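Local coordinates for protein putative aspartyl-tRNA synthetase (Leishmania major, PDB 6OD8) that probably attaches L-aspartate to its cognate tRNA(Asp) at the expense of ATP, as a class II aminoacyl-tRNA synthetase, at residues 246-251 against 262-267; 456-461 against 510-515. All coordinates share one frame; numbering follows the deposited sequence. Where two conformers were deposited one is given.

Contact 1 (246-251 against 262-267)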
loop_
_atom_site.group_PDB
_atom_site.type_symbol
_atom_site.label_atom_id
_atom_site.label_comp_id
_atom_site.label_asym_id
_atom_site.label_seq_id
_atom_site.Cartn_x
_atom_site.Cartn_y
_atom_site.Cartn_z
ATOM N N PRO A 246 -8.987 2.686 9.697
ATOM C CA PRO A 246 -8.345 3.734 10.501
ATOM C C PRO A 246 -7.340 3.173 11.486
ATOM O O PRO A 246 -7.509 2.091 12.059
ATOM C CB PRO A 246 -9.523 4.398 11.233
ATOM C CG PRO A 246 -10.581 3.308 11.300
ATOM C CD PRO A 246 -10.429 2.570 9.982
ATOM N N LYS A 247 -6.294 3.946 11.703
ATOM C CA LYS A 247 -5.321 3.610 12.725
ATOM C C LYS A 247 -5.641 4.268 14.054
ATOM O O LYS A 247 -5.193 3.770 15.096
ATOM C CB LYS A 247 -3.907 3.995 12.251
ATOM C CG LYS A 247 -3.609 3.555 10.808
ATOM C CD LYS A 247 -3.909 2.062 10.585
ATOM C CE LYS A 247 -3.979 1.660 9.093
ATOM N NZ LYS A 247 -4.562 0.242 8.965
ATOM N N ILE A 248 -6.459 5.320 14.053
ATOM C CA ILE A 248 -6.973 5.903 15.296
ATOM C C ILE A 248 -8.257 5.176 15.687
ATOM O O ILE A 248 -9.178 5.046 14.879
ATOM C CB ILE A 248 -7.212 7.413 15.138
ATOM C CG1 ILE A 248 -5.865 8.110 14.905
ATOM C CG2 ILE A 248 -7.914 7.971 16.381
ATOM C CD1 ILE A 248 -5.963 9.614 14.705
ATOM N N ILE A 249 -8.318 4.690 16.925
ATOM C CA ILE A 249 -9.508 4.005 17.428
ATOM C C ILE A 249 -9.926 4.599 18.766
ATOM O O ILE A 249 -9.170 5.313 19.422
ATOM C CB ILE A 249 -9.283 2.480 17.529
ATOM C CG1 ILE A 249 -8.120 2.141 18.475
ATOM C CG2 ILE A 249 -9.036 1.913 16.135
ATOM C CD1 ILE A 249 -7.879 0.597 18.625
ATOM N N ASN A 250 -11.179 4.354 19.152
ATOM C CA ASN A 250 -11.683 5.084 20.301
ATOM C C ASN A 250 -11.339 4.412 21.621
ATOM O O ASN A 250 -11.518 5.031 22.672
ATOM C CB ASN A 250 -13.199 5.279 20.218
ATOM C CG ASN A 250 -13.953 4.014 20.479
ATOM O OD1 ASN A 250 -13.444 2.919 20.238
ATOM N ND2 ASN A 250 -15.174 4.146 20.974
ATOM N N ALA A 251 -10.863 3.166 21.590
ATOM C CA ALA A 251 -10.651 2.414 22.819
ATOM C C ALA A 251 -9.691 1.271 22.532
ATOM O O ALA A 251 -9.762 0.685 21.442
ATOM C CB ALA A 251 -11.976 1.877 23.367
ATOM N N LEU A 262 -3.405 8.727 22.630
ATOM C CA LEU A 262 -3.128 10.030 22.043
ATOM C C LEU A 262 -4.207 11.018 22.448
ATOM O O LEU A 262 -5.346 10.633 22.729
ATOM C CB LEU A 262 -3.021 9.938 20.526
ATOM C CG LEU A 262 -4.238 9.404 19.796
ATOM C CD1 LEU A 262 -4.588 10.333 18.612
ATOM C CD2 LEU A 262 -3.965 7.981 19.315
ATOM N N GLU A 263 -3.820 12.294 22.535
ATOM C CA GLU A 263 -4.796 13.351 22.757
ATOM C C GLU A 263 -5.555 13.593 21.461
ATOM O O GLU A 263 -4.946 13.833 20.414
ATOM C CB GLU A 263 -4.117 14.648 23.220
ATOM C CG GLU A 263 -3.421 14.555 24.557
ATOM C CD GLU A 263 -2.628 15.811 24.909
ATOM O OE1 GLU A 263 -2.023 15.829 25.999
ATOM O OE2 GLU A 263 -2.602 16.770 24.103
ATOM N N TYR A 264 -6.887 13.539 21.528
ATOM C CA TYR A 264 -7.725 13.620 20.329
ATOM C C TYR A 264 -8.750 14.707 20.600
ATOM O O TYR A 264 -9.857 14.421 21.051
ATOM C CB TYR A 264 -8.384 12.287 19.992
ATOM C CG TYR A 264 -8.987 12.255 18.588
ATOM C CD1 TYR A 264 -8.189 12.031 17.467
ATOM C CD2 TYR A 264 -10.354 12.492 18.385
ATOM C CE1 TYR A 264 -8.743 12.027 16.185
ATOM C CE2 TYR A 264 -10.912 12.470 17.112
ATOM C CZ TYR A 264 -10.099 12.236 16.019
ATOM O OH TYR A 264 -10.658 12.198 14.766
ATOM N N PHE A 265 -8.369 15.955 20.326
ATOM C CA PHE A 265 -9.214 17.125 20.589
ATOM C C PHE A 265 -9.567 17.102 22.072
ATOM O O PHE A 265 -8.636 17.093 22.896
ATOM C CB PHE A 265 -10.385 17.145 19.600
ATOM C CG PHE A 265 -9.939 17.207 18.161
ATOM C CD1 PHE A 265 -9.490 18.405 17.613
ATOM C CD2 PHE A 265 -9.932 16.072 17.371
ATOM C CE1 PHE A 265 -9.041 18.464 16.304
ATOM C CE2 PHE A 265 -9.481 16.117 16.054
ATOM C CZ PHE A 265 -9.044 17.333 15.516
ATOM N N ASN A 266 -10.840 17.110 22.454
ATOM C CA ASN A 266 -11.327 17.158 23.822
ATOM C C ASN A 266 -11.366 15.795 24.484
ATOM O O ASN A 266 -12.008 15.667 25.525
ATOM C CB ASN A 266 -12.739 17.762 23.834
ATOM C CG ASN A 266 -13.721 16.982 22.951
ATOM O OD1 ASN A 266 -13.327 16.340 21.969
ATOM N ND2 ASN A 266 -15.007 17.036 23.301
ATOM N N ARG A 267 -10.785 14.768 23.876
ATOM C CA ARG A 267 -10.877 13.425 24.419
ATOM C C ARG A 267 -9.570 12.705 24.116
ATOM O O ARG A 267 -8.621 13.297 23.588
ATOM C CB ARG A 267 -12.096 12.686 23.847
ATOM C CG ARG A 267 -12.195 12.653 22.329
ATOM C CD ARG A 267 -13.121 11.536 21.883
ATOM N NE ARG A 267 -12.492 10.234 22.126
ATOM C CZ ARG A 267 -13.133 9.072 22.215
ATOM N NH1 ARG A 267 -14.448 9.019 22.106
ATOM N NH2 ARG A 267 -12.438 7.946 22.413
HETATM O O HOH W 1 -16.433 7.266 20.752
#

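Contact 2 (456-461 against 510-515). With FMT (formic acid), chain L.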
loop_
_atom_site.group_PDB
_atom_site.type_symbol
_atom_site.label_atom_id
_atom_site.label_comp_id
_atom_site.label_asym_id
_atom_site.label_seq_id
_atom_site.Cartn_x
_atom_site.Cartn_y
_atom_site.Cartn_z
ATOM N N ARG A 456 -4.882 -18.794 21.422
ATOM C CA ARG A 456 -5.463 -18.033 20.327
ATOM C C ARG A 456 -6.440 -16.982 20.838
ATOM O O ARG A 456 -7.041 -17.145 21.907
ATOM C CB ARG A 456 -6.191 -18.958 19.338
ATOM C CG ARG A 456 -5.267 -19.938 18.644
ATOM C CD ARG A 456 -3.987 -19.271 18.146
ATOM N NE ARG A 456 -3.772 -19.583 16.747
ATOM C CZ ARG A 456 -2.606 -19.508 16.110
ATOM N NH1 ARG A 456 -1.506 -19.145 16.750
ATOM N NH2 ARG A 456 -2.552 -19.813 14.824
ATOM N N PRO A 457 -6.636 -15.901 20.072
ATOM C CA PRO A 457 -7.543 -14.822 20.478
ATOM C C PRO A 457 -8.998 -15.266 20.535
ATOM O O PRO A 457 -9.389 -16.303 20.003
ATOM C CB PRO A 457 -7.346 -13.774 19.363
ATOM C CG PRO A 457 -6.072 -14.079 18.746
ATOM C CD PRO A 457 -5.886 -15.562 18.851
ATOM N N PHE A 458 -9.819 -14.403 21.150
ATOM C CA PHE A 458 -11.223 -14.722 21.405
ATOM C C PHE A 458 -12.018 -14.905 20.113
ATOM O O PHE A 458 -13.039 -15.599 20.117
ATOM C CB PHE A 458 -11.868 -13.625 22.285
ATOM C CG PHE A 458 -12.013 -12.291 21.592
ATOM C CD1 PHE A 458 -13.218 -11.931 21.001
ATOM C CD2 PHE A 458 -10.938 -11.411 21.507
ATOM C CE1 PHE A 458 -13.349 -10.722 20.340
ATOM C CE2 PHE A 458 -11.059 -10.186 20.845
ATOM C CZ PHE A 458 -12.266 -9.842 20.262
ATOM N N TYR A 459 -11.597 -14.275 19.015
ATOM C CA TYR A 459 -12.324 -14.373 17.746
ATOM C C TYR A 459 -11.960 -15.614 16.916
ATOM O O TYR A 459 -12.462 -15.760 15.800
ATOM C CB TYR A 459 -12.106 -13.111 16.899
ATOM C CG TYR A 459 -10.671 -12.638 16.781
ATOM C CD1 TYR A 459 -9.777 -13.253 15.903
ATOM C CD2 TYR A 459 -10.211 -11.571 17.543
ATOM C CE1 TYR A 459 -8.475 -12.829 15.804
ATOM C CE2 TYR A 459 -8.893 -11.123 17.431
ATOM C CZ TYR A 459 -8.042 -11.762 16.571
ATOM O OH TYR A 459 -6.735 -11.367 16.452
ATOM N N THR A 460 -11.125 -16.515 17.432
ATOM C CA THR A 460 -10.734 -17.710 16.680
ATOM C C THR A 460 -11.774 -18.820 16.845
ATOM O O THR A 460 -12.123 -19.183 17.974
ATOM C CB THR A 460 -9.382 -18.204 17.177
ATOM O OG1 THR A 460 -8.450 -17.118 17.122
ATOM C CG2 THR A 460 -8.884 -19.369 16.306
ATOM N N MET A 461 -12.236 -19.387 15.721
ATOM C CA MET A 461 -13.205 -20.486 15.761
ATOM C C MET A 461 -12.569 -21.756 16.311
ATOM O O MET A 461 -11.495 -22.164 15.860
ATOM C CB MET A 461 -13.769 -20.755 14.359
ATOM C CG MET A 461 -14.876 -21.837 14.311
ATOM S SD MET A 461 -16.453 -21.265 14.952
ATOM C CE MET A 461 -17.058 -20.334 13.510
ATOM N N LYS A 510 -18.127 -2.769 20.843
ATOM C CA LYS A 510 -19.473 -3.225 20.530
ATOM C C LYS A 510 -19.755 -3.203 19.028
ATOM O O LYS A 510 -20.536 -4.025 18.542
ATOM C CB LYS A 510 -20.505 -2.397 21.297
ATOM C CG LYS A 510 -20.559 -0.916 20.938
ATOM C CD LYS A 510 -21.597 -0.178 21.784
ATOM C CE LYS A 510 -22.034 1.118 21.116
ATOM N NZ LYS A 510 -20.927 2.107 20.980
ATOM N N GLU A 511 -19.143 -2.282 18.270
ATOM C CA GLU A 511 -19.497 -2.184 16.852
ATOM C C GLU A 511 -19.001 -3.396 16.069
ATOM O O GLU A 511 -19.657 -3.856 15.123
ATOM C CB GLU A 511 -18.936 -0.892 16.248
ATOM C CG GLU A 511 -19.622 0.369 16.731
ATOM C CD GLU A 511 -18.865 1.028 17.865
ATOM O OE1 GLU A 511 -17.881 0.430 18.352
ATOM O OE2 GLU A 511 -19.246 2.143 18.263
ATOM N N TYR A 512 -17.840 -3.922 16.438
ATOM C CA TYR A 512 -17.330 -5.123 15.792
ATOM C C TYR A 512 -18.291 -6.301 15.997
ATOM O O TYR A 512 -18.680 -6.978 15.037
ATOM C CB TYR A 512 -15.934 -5.404 16.349
ATOM C CG TYR A 512 -15.354 -6.776 16.154
ATOM C CD1 TYR A 512 -14.762 -7.134 14.948
ATOM C CD2 TYR A 512 -15.340 -7.704 17.200
ATOM C CE1 TYR A 512 -14.206 -8.355 14.768
ATOM C CE2 TYR A 512 -14.764 -8.938 17.029
ATOM C CZ TYR A 512 -14.191 -9.261 15.810
ATOM O OH TYR A 512 -13.621 -10.507 15.618
ATOM N N VAL A 513 -18.698 -6.540 17.241
ATOM C CA VAL A 513 -19.683 -7.592 17.521
ATOM C C VAL A 513 -20.977 -7.319 16.750
ATOM O O VAL A 513 -21.538 -8.211 16.101
ATOM C CB VAL A 513 -19.947 -7.690 19.035
ATOM C CG1 VAL A 513 -21.027 -8.726 19.317
ATOM C CG2 VAL A 513 -18.656 -8.025 19.809
ATOM N N ASP A 514 -21.448 -6.070 16.789
ATOM C CA ASP A 514 -22.674 -5.692 16.090
ATOM C C ASP A 514 -22.587 -5.947 14.586
ATOM O O ASP A 514 -23.623 -6.161 13.938
ATOM C CB ASP A 514 -22.979 -4.212 16.328
ATOM C CG ASP A 514 -23.580 -3.951 17.688
ATOM O OD1 ASP A 514 -23.874 -4.932 18.419
ATOM O OD2 ASP A 514 -23.748 -2.756 18.024
ATOM N N SER A 515 -21.384 -5.895 14.010
ATOM C CA SER A 515 -21.257 -6.105 12.566
ATOM C C SER A 515 -21.605 -7.523 12.137
ATOM O O SER A 515 -21.775 -7.757 10.936
ATOM C CB SER A 515 -19.844 -5.762 12.071
ATOM O OG SER A 515 -18.885 -6.771 12.383
HETATM C C FMT L . -14.684 -1.662 16.800
HETATM O O1 FMT L . -14.744 -0.869 15.844
HETATM O O2 FMT L . -15.615 -1.916 17.589
#

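Contact 1 (246-251 against 262-267)
Ile248 meets Tyr264 and Leu262 over the strand that separates them. The site is a small antiparallel sheet of the class II synthetase catalytic domain, at the dimer interface. Its outer strands are 248-249 and 261-264, with 267-271 running between, so the contact is made by side chains reaching across a middle strand, where both Ile248 and Tyr264 rest on the small side chain of Ala269. The packed half is apolar. Ile248 places CG1 anti to its carbonyl carbon (chi1 -65°) and extends onward, which carries CD1 to 4.0 Å from CE1 of Tyr264 and 4.2 Å from CD1 of Leu262. CG2 of Ile248 adds a second touch on Tyr264 CE1, at 4.1 Å, so one corner of the phenol ring sits against two methyl groups at an oblique angle. Phe265 brings its CD2 edge over a face of the same ring, within the tight type II' turn that joins Tyr264 to Arg267.

The other half is looser and wetter. Arg267, bent at chi3 (-71°), turns the edge of its guanidinium to the backbone of Asn250, with NH2 3.1 Å from Asn250 O and 3.5 Å from Asn250 CB. A water joins the two side chains through weak bonds, 3.0 Å from Arg267 NH1 and 3.4 Å from Asn250 ND2.

Across the dimer interface, Tyr264 OH bonds to Thr309 and to the carbonyl of Asp552 of the second subunit, and Arg551 of that subunit donates to Ile248 O. The chemistry implies that one side chain belongs to both sheet and interface: the Tyr264 ring packs on apolar groups of its own chain while its hydroxyl bonds to the other, whereas the weak water bridge adds little firm bonding between the two segments.

Contact 2 (456-461 against 510-515)
Tyr512, whose ring meets Phe458 and whose hydroxyl meets Tyr459, has a carbonyl oxygen gripped twice by Ser515. Ser515 OG bonds to Tyr512 O at 2.7 Å, in the carbonyl plane and on a lone pair, with a C=O...donor angle of 139°; Ser515 N adds a weak bond to Tyr512 O at 3.1 Å. Two donors of one residue thus share a single acceptor.

Near the start of the short helix 510-514 the backbone N of Tyr512 donates to O2 of a formic acid molecule, 3.2 Å away, at an N-H...acceptor angle of 143°. The small molecule probably comes from the crystallisation liquor, and its position at an amide of the first turn is consistent with a helix start favouring an acceptor, although Glu511 OE1 also lies close, 3.3 Å from formic acid O2.

With CG anti to the backbone N (chi1 163°), the Tyr512 ring leaves the helix and slides alongside Phe458, the two side chains running in opposite senses. Tyr512 CE2 comes to 4.0 Å from Phe458 CE1. Farther out, Tyr512 OH lies 3.3 Å from Tyr459 CB, the two tyrosine side chains crossing at about a right angle; the hydroxyl itself finds its hydrogen-bond partner in Gln280. Phe458 and Tyr459 are the two central residues of a type I turn closed by Thr460 N on Pro457 O, and Tyr459 CD2 stands 3.7 Å above the Phe458 ring plane, offset toward the rim.

In the class II catalytic domain this turn lies between strands 445-449 and 472-477, beside the large mixed sheet. Leu495 of helix 492-501 touches all three aromatic residues, Leu277 and Met281 of helix 276-283 press on Tyr512, and Ala486 and Gln487 of strand 480-487 touch Thr460 and Met461.

In the fold
Contact 1 comes first along the chain and closes before contact 2 opens; their centres lie 21 Å apart, with nearest atoms about 5 Å apart and no direct touch. Both lie in the class II catalytic domain. Contact 1 belongs to a separate three-stranded antiparallel sheet, contact 2 to a loop and short helix beside the ten-stranded mixed sheet. Helix 276-283 lies between: Tyr278 meets Pro246 and Ile249, while Leu277, Gln280 and Met281 meet Tyr512. Ala251 also touches Pro508, just ahead of helix 510-514. Thr557 of the second subunit packs on both Asn250 and Glu511, so dimerisation engages the two neighbourhoods together.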